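BH0493 protein (Bacillus halodurans C-125, PDB 2QEE) binds zinc and is a putative metal-dependent enzyme of the amidohydrolase superfamily, probably built on a beta/alpha barrel. Local coordinates at residues G37-W42 with D150-I155; I155-G160 with E215-V220; H185-W190 with K207-D212; C245-A250 with P294-L299. One frame throughout, in Å; residues are numbered along the deposited sequence.

Contact 1. Residues G37-W42 with D150-I155; sequences GEILLW and DDNERI
Ile39 lays its CD1 methyl against the aliphatic part of Glu153, with CD1 and Glu153 CG 3.8 Å apart. The loop between strand 24-26 and helix 44-48 thereby rests on an N-capped helix, 151-158. Earlier in the same loop stand the zinc ligands His28 and His30, an HxH pair as in the amidohydrolase superfamily. In Ile39, CG1 stands between the backbone N and the carbonyl carbon (chi1 46°), and the extended second torsion carries CD1 out to the helix. The two side chains cross at about a right angle. Phe32 touches both Ile39 and Glu153 and adds to this small apolar patch. Asn152 also lies beside Ile39, but its amide is modelled too close to CG2, so its exact placing is doubtful. The polar end of Glu153 is used elsewhere: OE2 accepts from Asp147 N. The Glu153 side chain is about 7 Å from that of His30, near the metal site but not part of it. Asp150 is the N-cap. Its OD2 takes a weak bond from Glu153 N at 3.2 Å. Within the helix, Arg154 grips a single oxygen of Asp151 with two nitrogens: NH1 and NH2 both reach OD1, and NH2 is 2.8 Å from it.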
# COMPACT_ATOMS: atom_id res chain seq x y z
N GLY C 37 -16.62 -36.69 -11.22
CA GLY C 37 -15.43 -37.45 -11.70
C GLY C 37 -14.07 -36.76 -11.75
O GLY C 37 -13.72 -36.00 -10.85
N GLU C 38 -13.30 -37.07 -12.79
CA GLU C 38 -11.89 -36.68 -12.92
C GLU C 38 -11.60 -35.17 -12.88
O GLU C 38 -10.44 -34.80 -12.61
CB GLU C 38 -11.27 -37.24 -14.22
CG GLU C 38 -11.17 -38.78 -14.29
CD GLU C 38 -10.21 -39.41 -13.28
OE1 GLU C 38 -9.78 -40.57 -13.50
OE2 GLU C 38 -9.88 -38.76 -12.26
N ILE C 39 -12.58 -34.34 -13.17
CA ILE C 39 -12.37 -32.88 -13.10
C ILE C 39 -12.14 -32.40 -11.66
O ILE C 39 -11.61 -31.31 -11.47
CB ILE C 39 -13.52 -32.00 -13.69
CG1 ILE C 39 -14.89 -32.45 -13.23
CG2 ILE C 39 -13.44 -31.96 -15.20
CD1 ILE C 39 -15.97 -31.42 -13.62
N LEU C 40 -12.56 -33.18 -10.67
CA LEU C 40 -12.10 -32.96 -9.28
C LEU C 40 -10.65 -33.40 -9.15
O LEU C 40 -10.34 -34.62 -9.13
CB LEU C 40 -12.99 -33.70 -8.25
CG LEU C 40 -12.52 -33.58 -6.79
CD1 LEU C 40 -12.71 -32.14 -6.28
CD2 LEU C 40 -13.33 -34.50 -5.87
N LEU C 41 -9.75 -32.40 -9.02
CA LEU C 41 -8.31 -32.67 -8.91
C LEU C 41 -7.94 -32.87 -7.46
O LEU C 41 -8.36 -32.09 -6.60
CB LEU C 41 -7.47 -31.49 -9.47
CG LEU C 41 -7.79 -31.15 -10.94
CD1 LEU C 41 -6.90 -30.01 -11.40
CD2 LEU C 41 -7.58 -32.41 -11.89
N TRP C 42 -7.14 -33.91 -7.19
CA TRP C 42 -6.62 -34.18 -5.85
C TRP C 42 -5.39 -35.04 -5.85
O TRP C 42 -5.15 -35.76 -6.82
CB TRP C 42 -7.64 -34.82 -4.92
CG TRP C 42 -8.25 -36.18 -5.31
CD1 TRP C 42 -9.25 -36.41 -6.20
CD2 TRP C 42 -7.95 -37.45 -4.70
NE1 TRP C 42 -9.58 -37.78 -6.23
CE2 TRP C 42 -8.78 -38.43 -5.33
CE3 TRP C 42 -7.04 -37.86 -3.71
CZ2 TRP C 42 -8.75 -39.78 -4.95
CZ3 TRP C 42 -6.97 -39.23 -3.37
CH2 TRP C 42 -7.83 -40.17 -3.99
N ASP C 150 -17.42 -25.45 -20.94
CA ASP C 150 -16.47 -26.55 -20.89
C ASP C 150 -17.16 -27.90 -21.18
O ASP C 150 -17.98 -28.40 -20.39
CB ASP C 150 -15.67 -26.61 -19.58
CG ASP C 150 -14.56 -27.66 -19.65
OD1 ASP C 150 -13.41 -27.32 -20.00
OD2 ASP C 150 -14.82 -28.85 -19.42
N ASP C 151 -16.76 -28.52 -22.29
CA ASP C 151 -17.34 -29.82 -22.72
C ASP C 151 -17.33 -30.91 -21.66
O ASP C 151 -18.33 -31.61 -21.46
CB ASP C 151 -16.64 -30.32 -23.99
CG ASP C 151 -16.82 -29.41 -25.19
OD1 ASP C 151 -17.69 -28.50 -25.19
OD2 ASP C 151 -16.06 -29.59 -26.17
N ASN C 152 -16.20 -31.05 -20.97
CA ASN C 152 -16.08 -32.04 -19.92
C ASN C 152 -16.86 -31.75 -18.62
O ASN C 152 -17.06 -32.64 -17.80
CB ASN C 152 -14.62 -32.31 -19.61
CG ASN C 152 -14.46 -33.36 -18.53
OD1 ASN C 152 -14.13 -33.03 -17.40
ND2 ASN C 152 -14.75 -34.62 -18.85
N GLU C 153 -17.32 -30.52 -18.44
CA GLU C 153 -18.21 -30.27 -17.33
C GLU C 153 -19.66 -30.34 -17.80
O GLU C 153 -20.52 -30.85 -17.09
CB GLU C 153 -17.97 -28.87 -16.74
CG GLU C 153 -16.60 -28.60 -16.14
CD GLU C 153 -16.53 -27.18 -15.60
OE1 GLU C 153 -15.43 -26.54 -15.75
OE2 GLU C 153 -17.60 -26.72 -15.06
N ARG C 154 -19.92 -29.76 -18.97
CA ARG C 154 -21.27 -29.66 -19.50
C ARG C 154 -21.98 -31.05 -19.51
O ARG C 154 -23.16 -31.16 -19.17
CB ARG C 154 -21.26 -28.99 -20.90
CG ARG C 154 -22.67 -28.52 -21.34
CD ARG C 154 -22.69 -27.65 -22.62
NE ARG C 154 -22.13 -28.37 -23.75
CZ ARG C 154 -20.85 -28.32 -24.08
NH1 ARG C 154 -20.01 -27.58 -23.36
NH2 ARG C 154 -20.40 -28.99 -25.14
N ILE C 155 -21.21 -32.09 -19.79
CA ILE C 155 -21.72 -33.48 -19.91
C ILE C 155 -22.49 -33.97 -18.67
O ILE C 155 -23.66 -34.42 -18.76
CB ILE C 155 -20.58 -34.47 -20.26
CG1 ILE C 155 -20.08 -34.19 -21.69
CG2 ILE C 155 -21.10 -35.90 -20.22
CD1 ILE C 155 -19.00 -35.16 -22.25

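Contact 2. Residues I155-G160 with E215-V220; sequences ISWLEG and ERMDPV
Met217 lies across the indole face of Trp157, a Met-aromatic contact between helices 151-158 and 200-217. Both helices follow strands of the probable beta/alpha barrel and pack here near their C-terminal ends. This is the tight part. Met217 CG stands 3.8 Å from the centroid of the six-membered ring of Trp157, only 3° off its normal, which makes a CH-pi contact. The chain is extended beyond CG, and this carries the CE methyl along the same face to the pyrrole side, where it lies 3.7 Å from Trp157 NE1. The sulfur sits above the face at a distance, with SD 4.8 Å from the six-ring centroid. Phe36 meets the Trp157 ring edge-to-face, and Asn146 touches both Trp157 and Met217. Trp157 and Met217 are both buried. The other half is looser and faces solvent. There Leu158 sends CD2 over the centre of the Arg216 guanidinium face, 3.9 Å from Arg216 NE. The alkyl part of Arg216 only brushes Trp157, with CD 4.2 Å from Trp157 CB. Arg216 also makes a cation-pi contact with Trp213 of its own helix, so its charged group lies near two apolar neighbours. The helix bearing Trp157 ends in a Schellman motif at Gly160, whose N donates to Trp157 O at 3.0 Å.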
# COMPACT_ATOMS: atom_id res chain seq x y z
N ILE C 155 -21.21 -32.09 -19.79
CA ILE C 155 -21.72 -33.48 -19.91
C ILE C 155 -22.49 -33.97 -18.67
O ILE C 155 -23.66 -34.42 -18.76
CB ILE C 155 -20.58 -34.47 -20.26
CG1 ILE C 155 -20.08 -34.19 -21.69
CG2 ILE C 155 -21.10 -35.90 -20.22
CD1 ILE C 155 -19.00 -35.16 -22.25
N SER C 156 -21.83 -33.86 -17.51
CA SER C 156 -22.43 -34.28 -16.25
C SER C 156 -23.77 -33.57 -16.04
O SER C 156 -24.76 -34.18 -15.62
CB SER C 156 -21.46 -34.04 -15.09
OG SER C 156 -20.24 -34.75 -15.27
N TRP C 157 -23.80 -32.26 -16.32
CA TRP C 157 -25.00 -31.48 -16.16
C TRP C 157 -26.08 -32.02 -17.08
O TRP C 157 -27.22 -32.22 -16.66
CB TRP C 157 -24.75 -30.02 -16.48
CG TRP C 157 -23.92 -29.36 -15.35
CD1 TRP C 157 -22.62 -28.94 -15.42
CD2 TRP C 157 -24.36 -29.10 -14.01
NE1 TRP C 157 -22.22 -28.41 -14.19
CE2 TRP C 157 -23.27 -28.49 -13.32
CE3 TRP C 157 -25.57 -29.29 -13.33
CZ2 TRP C 157 -23.36 -28.12 -11.95
CZ3 TRP C 157 -25.66 -28.91 -11.98
CH2 TRP C 157 -24.55 -28.32 -11.31
N LEU C 158 -25.71 -32.18 -18.33
CA LEU C 158 -26.66 -32.67 -19.34
C LEU C 158 -27.09 -34.11 -19.05
O LEU C 158 -28.21 -34.48 -19.41
CB LEU C 158 -26.11 -32.47 -20.76
CG LEU C 158 -26.07 -30.99 -21.24
CD1 LEU C 158 -25.47 -30.86 -22.63
CD2 LEU C 158 -27.41 -30.19 -21.16
N GLU C 159 -26.23 -34.90 -18.42
CA GLU C 159 -26.58 -36.26 -17.97
C GLU C 159 -27.46 -36.27 -16.74
O GLU C 159 -27.85 -37.35 -16.29
CB GLU C 159 -25.34 -37.11 -17.70
CG GLU C 159 -24.57 -37.49 -18.92
CD GLU C 159 -23.33 -38.29 -18.59
OE1 GLU C 159 -22.78 -38.93 -19.52
OE2 GLU C 159 -22.89 -38.28 -17.41
N GLY C 160 -27.79 -35.09 -16.20
CA GLY C 160 -28.71 -35.05 -15.07
C GLY C 160 -28.04 -35.16 -13.70
O GLY C 160 -28.74 -35.15 -12.68
N GLU C 215 -31.79 -22.61 -14.38
CA GLU C 215 -32.75 -23.65 -14.04
C GLU C 215 -32.02 -24.97 -13.77
O GLU C 215 -32.27 -25.66 -12.79
CB GLU C 215 -33.72 -23.81 -15.21
CG GLU C 215 -34.59 -25.05 -15.17
CD GLU C 215 -35.61 -25.05 -16.29
OE1 GLU C 215 -35.42 -24.34 -17.31
OE2 GLU C 215 -36.63 -25.77 -16.13
N ARG C 216 -31.09 -25.30 -14.65
CA ARG C 216 -30.32 -26.51 -14.53
C ARG C 216 -29.41 -26.59 -13.28
O ARG C 216 -29.34 -27.64 -12.59
CB ARG C 216 -29.49 -26.68 -15.79
CG ARG C 216 -28.92 -28.05 -15.97
CD ARG C 216 -28.41 -28.24 -17.43
NE ARG C 216 -29.47 -28.30 -18.47
CZ ARG C 216 -29.60 -27.44 -19.47
NH1 ARG C 216 -28.76 -26.43 -19.63
NH2 ARG C 216 -30.58 -27.59 -20.35
N MET C 217 -28.67 -25.51 -13.01
CA MET C 217 -27.60 -25.55 -12.01
C MET C 217 -28.02 -25.07 -10.64
O MET C 217 -27.34 -25.38 -9.64
CB MET C 217 -26.45 -24.66 -12.48
CG MET C 217 -25.58 -25.23 -13.55
SD MET C 217 -24.23 -24.07 -13.88
CE MET C 217 -23.33 -25.00 -15.11
N ASP C 218 -29.08 -24.26 -10.60
CA ASP C 218 -29.50 -23.54 -9.42
C ASP C 218 -28.32 -22.77 -8.78
O ASP C 218 -28.09 -22.86 -7.58
CB ASP C 218 -30.12 -24.46 -8.38
CG ASP C 218 -30.79 -23.69 -7.26
OD1 ASP C 218 -31.14 -22.49 -7.44
OD2 ASP C 218 -30.96 -24.28 -6.17
N PRO C 219 -27.66 -21.92 -9.56
CA PRO C 219 -26.40 -21.32 -9.07
C PRO C 219 -26.70 -20.32 -7.96
O PRO C 219 -27.75 -19.64 -7.97
CB PRO C 219 -25.87 -20.59 -10.33
CG PRO C 219 -27.13 -20.15 -11.05
CD PRO C 219 -28.05 -21.37 -10.87
N VAL C 220 -25.76 -20.18 -7.01
CA VAL C 220 -25.84 -19.15 -5.99
C VAL C 220 -25.47 -17.76 -6.49
O VAL C 220 -25.85 -16.76 -5.90
CB VAL C 220 -25.01 -19.58 -4.72
CG1 VAL C 220 -25.65 -20.85 -4.12
CG2 VAL C 220 -23.61 -19.84 -5.07

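Contact 3. Residues H185-W190 with K207-D212; sequences HRLRDW and KRFLTD
Phe209 holds its CG anti to the backbone N (chi1 174°), and Leu187 holds its CG anti to the carbonyl carbon (chi1 -62°). These settings bring the CD2 methyl of Leu187 over one face of the Phe209 ring. The contact is CH-pi: CD2 is 3.8 Å from the ring centroid and 19° off the normal. It packs helix 180-189 against helix 200-217. Trp190, just past the end of the first helix, adds a lighter touch, with CE3 4.0 Å from Phe209 CE1. Tyr192, Phe149 and Trp213 also meet the Phe209 ring, so it sits within an aromatic cluster. An alanine in place of Phe209 would probably leave Leu187 CD2 without its ring face and open a gap beside Trp190. A polar bridge accompanies this apolar core. One water donates to Trp190 O at 2.7 Å and weakly accepts from Arg208 NH2 at 3.3 Å. Arg208 NH2 also pairs with Glu205 in a salt bridge. Arg208 NH1 forms a long salt bridge to Asp212 OD2, 3.4 Å away, and that same oxygen is hydrogen-bonded to Tyr192 OH. The direct hold between the two segments is therefore wholly apolar, while charge and water enter through a bridge with one weak leg.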
# COMPACT_ATOMS: atom_id res chain seq x y z
N HIS C 185 -21.22 -18.46 -31.81
CA HIS C 185 -21.37 -19.59 -32.73
C HIS C 185 -21.69 -20.91 -32.02
O HIS C 185 -22.47 -21.72 -32.56
CB HIS C 185 -20.15 -19.70 -33.63
CG HIS C 185 -19.87 -18.43 -34.38
ND1 HIS C 185 -20.74 -17.92 -35.31
CD2 HIS C 185 -18.85 -17.54 -34.28
CE1 HIS C 185 -20.26 -16.78 -35.78
NE2 HIS C 185 -19.12 -16.53 -35.17
N ARG C 186 -21.14 -21.10 -30.81
CA ARG C 186 -21.53 -22.24 -29.96
C ARG C 186 -22.99 -22.13 -29.51
O ARG C 186 -23.74 -23.11 -29.58
CB ARG C 186 -20.59 -22.40 -28.76
CG ARG C 186 -19.14 -22.53 -29.12
CD ARG C 186 -18.32 -23.00 -27.95
NE ARG C 186 -18.45 -24.45 -27.77
CZ ARG C 186 -18.02 -25.11 -26.70
NH1 ARG C 186 -17.43 -24.45 -25.71
NH2 ARG C 186 -18.16 -26.45 -26.62
N LEU C 187 -23.41 -20.95 -29.07
CA LEU C 187 -24.81 -20.73 -28.73
C LEU C 187 -25.75 -21.18 -29.86
O LEU C 187 -26.75 -21.87 -29.61
CB LEU C 187 -25.11 -19.25 -28.46
CG LEU C 187 -24.42 -18.55 -27.29
CD1 LEU C 187 -25.19 -17.30 -26.99
CD2 LEU C 187 -24.36 -19.42 -26.08
N ARG C 188 -25.45 -20.73 -31.09
CA ARG C 188 -26.15 -21.22 -32.31
C ARG C 188 -26.17 -22.75 -32.42
O ARG C 188 -27.24 -23.34 -32.61
CB ARG C 188 -25.52 -20.62 -33.56
CG ARG C 188 -25.67 -19.16 -33.65
CD ARG C 188 -25.00 -18.59 -34.91
NE ARG C 188 -25.42 -17.20 -35.10
CZ ARG C 188 -24.69 -16.27 -35.70
NH1 ARG C 188 -23.47 -16.58 -36.16
NH2 ARG C 188 -25.16 -15.04 -35.83
N ASP C 189 -25.02 -23.39 -32.31
CA ASP C 189 -24.97 -24.85 -32.26
C ASP C 189 -25.93 -25.46 -31.23
O ASP C 189 -26.33 -26.62 -31.37
CB ASP C 189 -23.57 -25.32 -31.90
CG ASP C 189 -22.56 -25.11 -33.01
OD1 ASP C 189 -22.86 -24.43 -34.03
OD2 ASP C 189 -21.44 -25.63 -32.85
N TRP C 190 -26.29 -24.69 -30.19
CA TRP C 190 -27.05 -25.21 -29.05
C TRP C 190 -28.52 -24.78 -29.12
O TRP C 190 -29.28 -25.01 -28.18
CB TRP C 190 -26.39 -24.77 -27.71
CG TRP C 190 -25.01 -25.40 -27.43
CD1 TRP C 190 -24.57 -26.64 -27.84
CD2 TRP C 190 -23.92 -24.84 -26.67
NE1 TRP C 190 -23.29 -26.87 -27.40
CE2 TRP C 190 -22.86 -25.78 -26.68
CE3 TRP C 190 -23.73 -23.62 -26.01
CZ2 TRP C 190 -21.63 -25.55 -26.04
CZ3 TRP C 190 -22.50 -23.39 -25.35
CH2 TRP C 190 -21.47 -24.35 -25.39
N LYS C 207 -30.60 -14.18 -23.00
CA LYS C 207 -31.38 -14.39 -21.75
C LYS C 207 -31.88 -15.82 -21.59
O LYS C 207 -31.86 -16.37 -20.48
CB LYS C 207 -32.56 -13.44 -21.68
CG LYS C 207 -32.18 -11.99 -21.48
CD LYS C 207 -33.37 -11.08 -21.61
CE LYS C 207 -33.95 -10.77 -20.29
NZ LYS C 207 -34.79 -9.55 -20.39
N ARG C 208 -32.30 -16.44 -22.68
CA ARG C 208 -32.77 -17.82 -22.56
C ARG C 208 -31.62 -18.78 -22.25
O ARG C 208 -31.80 -19.76 -21.50
CB ARG C 208 -33.61 -18.25 -23.80
CG ARG C 208 -34.24 -19.63 -23.62
CD ARG C 208 -35.19 -19.95 -24.78
NE ARG C 208 -34.48 -20.09 -26.05
CZ ARG C 208 -33.83 -21.18 -26.43
NH1 ARG C 208 -33.82 -22.25 -25.65
NH2 ARG C 208 -33.21 -21.22 -27.60
N PHE C 209 -30.43 -18.50 -22.79
CA PHE C 209 -29.26 -19.28 -22.48
C PHE C 209 -29.01 -19.18 -20.94
O PHE C 209 -28.87 -20.20 -20.24
CB PHE C 209 -28.04 -18.80 -23.28
CG PHE C 209 -26.76 -19.48 -22.90
CD1 PHE C 209 -26.44 -20.72 -23.40
CD2 PHE C 209 -25.86 -18.87 -21.99
CE1 PHE C 209 -25.28 -21.40 -23.04
CE2 PHE C 209 -24.66 -19.52 -21.62
CZ PHE C 209 -24.37 -20.81 -22.13
N LEU C 210 -28.99 -17.96 -20.42
CA LEU C 210 -28.77 -17.80 -18.98
C LEU C 210 -29.87 -18.51 -18.15
O LEU C 210 -29.55 -19.25 -17.19
CB LEU C 210 -28.71 -16.33 -18.60
CG LEU C 210 -27.53 -15.59 -19.24
CD1 LEU C 210 -27.70 -14.07 -18.96
CD2 LEU C 210 -26.16 -16.13 -18.79
N THR C 211 -31.14 -18.32 -18.55
CA THR C 211 -32.24 -18.86 -17.77
C THR C 211 -32.19 -20.39 -17.76
O THR C 211 -32.51 -21.04 -16.74
CB THR C 211 -33.61 -18.36 -18.35
OG1 THR C 211 -33.67 -16.94 -18.21
CG2 THR C 211 -34.76 -18.99 -17.55
N ASP C 212 -31.80 -20.99 -18.89
CA ASP C 212 -31.74 -22.45 -18.99
C ASP C 212 -30.66 -22.99 -18.08
O ASP C 212 -30.82 -24.04 -17.45
CB ASP C 212 -31.41 -22.93 -20.43
CG ASP C 212 -32.61 -22.84 -21.40
OD1 ASP C 212 -33.74 -22.57 -20.97
OD2 ASP C 212 -32.39 -23.02 -22.61
O HOH W 1 -31.64 -24.13 -27.35

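Contact 4. Residues C245-A250 with P294-L299; sequences CLLPVA and PNNKFL
Asn296 points its CB toward helix 237-253, and its side chain crosses that of Leu247 at about a right angle. With CG anti to the carbonyl carbon (chi1 -79°), the amide is carried to the helix backbone. The amide carbon CG passes 4.1 Å from Leu247 CD2. Among residues 245-250, OD1 has only Leu247 O near it, 4.0 Å away. The Asn296 side chain also touches Glu251, further along the helix. The nitrogen ND2 does the work. It donates to Leu247 O at 3.0 Å, and the bond is nearly straight, 172° at the hydrogen. The acceptor lies almost in the amide plane of Asn296, whereas the donor is tilted 25° from the carbonyl plane of Leu247. ND2 is also 3.5 Å from Ala250 CB. Without the amide, as with a leucine here, Leu247 O is likely to be left without this donor, in a place where all the touching residues are buried. Leu247 spans the contact, its CD2 methyl lying 3.9 Å from Phe298 CE1 as well. The helix is kinked at Pro248, which has no backbone N-H to give to the preceding turn. Asn296 stands in the lead-in to strand 298-302, and its own O accepts from Asn320 ND2. Strand 298-302 runs parallel between 257-264 and 321-323. Helix 237-253 joins the parallel strands 222-226 and 257-264 as a beta-alpha-beta crossover, so the contact ties that helix to the start of strand 298-302, the parallel neighbour of 257-264.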
# COMPACT_ATOMS: atom_id res chain seq x y z
N CYS C 245 -28.96 -8.33 -20.85
CA CYS C 245 -29.27 -9.72 -20.57
C CYS C 245 -29.01 -10.08 -19.11
O CYS C 245 -29.88 -10.57 -18.40
CB CYS C 245 -28.50 -10.68 -21.49
SG CYS C 245 -28.67 -10.28 -23.29
N LEU C 246 -27.77 -9.88 -18.68
CA LEU C 246 -27.34 -10.49 -17.42
C LEU C 246 -28.02 -9.78 -16.26
O LEU C 246 -28.54 -10.45 -15.38
CB LEU C 246 -25.80 -10.41 -17.29
CG LEU C 246 -25.27 -11.17 -16.08
CD1 LEU C 246 -23.93 -11.75 -16.43
CD2 LEU C 246 -25.22 -10.24 -14.83
N LEU C 247 -27.98 -8.45 -16.22
CA LEU C 247 -28.50 -7.70 -15.07
C LEU C 247 -30.01 -7.93 -14.93
O LEU C 247 -30.47 -8.27 -13.83
CB LEU C 247 -28.16 -6.21 -15.17
CG LEU C 247 -26.66 -5.91 -14.95
CD1 LEU C 247 -26.39 -4.43 -15.11
CD2 LEU C 247 -26.18 -6.42 -13.57
N PRO C 248 -30.78 -7.80 -16.05
CA PRO C 248 -32.23 -8.11 -15.90
C PRO C 248 -32.54 -9.53 -15.40
O PRO C 248 -33.38 -9.70 -14.51
CB PRO C 248 -32.80 -7.94 -17.32
CG PRO C 248 -31.79 -7.07 -18.04
CD PRO C 248 -30.45 -7.37 -17.43
N VAL C 249 -31.86 -10.54 -15.95
CA VAL C 249 -32.02 -11.93 -15.51
C VAL C 249 -31.66 -12.11 -14.03
O VAL C 249 -32.39 -12.76 -13.23
CB VAL C 249 -31.28 -12.95 -16.42
CG1 VAL C 249 -31.22 -14.34 -15.81
CG2 VAL C 249 -31.93 -13.01 -17.80
N ALA C 250 -30.53 -11.51 -13.64
CA ALA C 250 -30.10 -11.57 -12.24
C ALA C 250 -31.13 -10.97 -11.30
O ALA C 250 -31.36 -11.53 -10.20
CB ALA C 250 -28.73 -10.82 -12.08
N PRO C 294 -29.72 -0.66 -8.24
CA PRO C 294 -29.90 -0.84 -6.78
C PRO C 294 -30.64 -2.11 -6.44
O PRO C 294 -30.61 -2.58 -5.28
CB PRO C 294 -30.80 0.34 -6.39
CG PRO C 294 -31.49 0.75 -7.68
CD PRO C 294 -30.47 0.49 -8.75
N ASN C 295 -31.37 -2.65 -7.43
CA ASN C 295 -32.09 -3.90 -7.23
C ASN C 295 -31.30 -5.13 -7.62
O ASN C 295 -31.84 -6.24 -7.63
CB ASN C 295 -33.41 -3.91 -7.99
CG ASN C 295 -34.29 -2.73 -7.65
OD1 ASN C 295 -34.86 -2.09 -8.54
ND2 ASN C 295 -34.40 -2.42 -6.40
N ASN C 296 -30.02 -4.94 -7.98
CA ASN C 296 -29.14 -6.04 -8.25
C ASN C 296 -28.12 -6.09 -7.13
O ASN C 296 -27.78 -5.04 -6.55
CB ASN C 296 -28.38 -5.85 -9.58
CG ASN C 296 -29.23 -6.17 -10.79
OD1 ASN C 296 -29.91 -5.27 -11.32
ND2 ASN C 296 -29.17 -7.42 -11.25
N LYS C 297 -27.67 -7.31 -6.85
CA LYS C 297 -26.58 -7.55 -5.84
C LYS C 297 -25.27 -7.93 -6.53
O LYS C 297 -25.27 -8.72 -7.49
CB LYS C 297 -27.01 -8.69 -4.91
CG LYS C 297 -28.17 -8.17 -3.99
CD LYS C 297 -28.51 -9.13 -2.91
CE LYS C 297 -29.30 -10.28 -3.44
NZ LYS C 297 -29.99 -11.00 -2.30
N PHE C 298 -24.13 -7.42 -6.02
CA PHE C 298 -22.86 -7.64 -6.66
C PHE C 298 -21.85 -8.13 -5.63
O PHE C 298 -21.73 -7.52 -4.53
CB PHE C 298 -22.35 -6.32 -7.24
CG PHE C 298 -23.28 -5.71 -8.26
CD1 PHE C 298 -23.06 -5.99 -9.62
CD2 PHE C 298 -24.36 -4.91 -7.88
CE1 PHE C 298 -23.92 -5.46 -10.58
CE2 PHE C 298 -25.22 -4.36 -8.88
CZ PHE C 298 -24.97 -4.66 -10.21
N LEU C 299 -21.18 -9.22 -5.96
CA LEU C 299 -20.06 -9.72 -5.13
C LEU C 299 -18.82 -9.28 -5.87
O LEU C 299 -18.71 -9.52 -7.07
CB LEU C 299 -20.13 -11.24 -5.05
CG LEU C 299 -21.19 -11.80 -4.09
CD1 LEU C 299 -21.53 -13.27 -4.59
CD2 LEU C 299 -20.64 -11.86 -2.65

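In the fold
Contacts 3 and 4 are buried, while contacts 1 and 2 each mix buried and exposed side chains. Contacts 1 and 2 use opposite ends of helix 151-158. Contacts 2 and 3 share helix 200-217, which also packs through Lys207 and Leu210 on the helix of contact 4. Arg186 links contacts 1 and 3 by a salt bridge to Asp151. Only contact 1 lies near the zinc site. Its apolar patch is small and edged by charges. Contacts 2 and 3 join helices through aromatic faces, one met by a methionine and one by a leucine methyl. Contact 4 joins helix to strand, and it alone has a direct hydrogen bond between its segments.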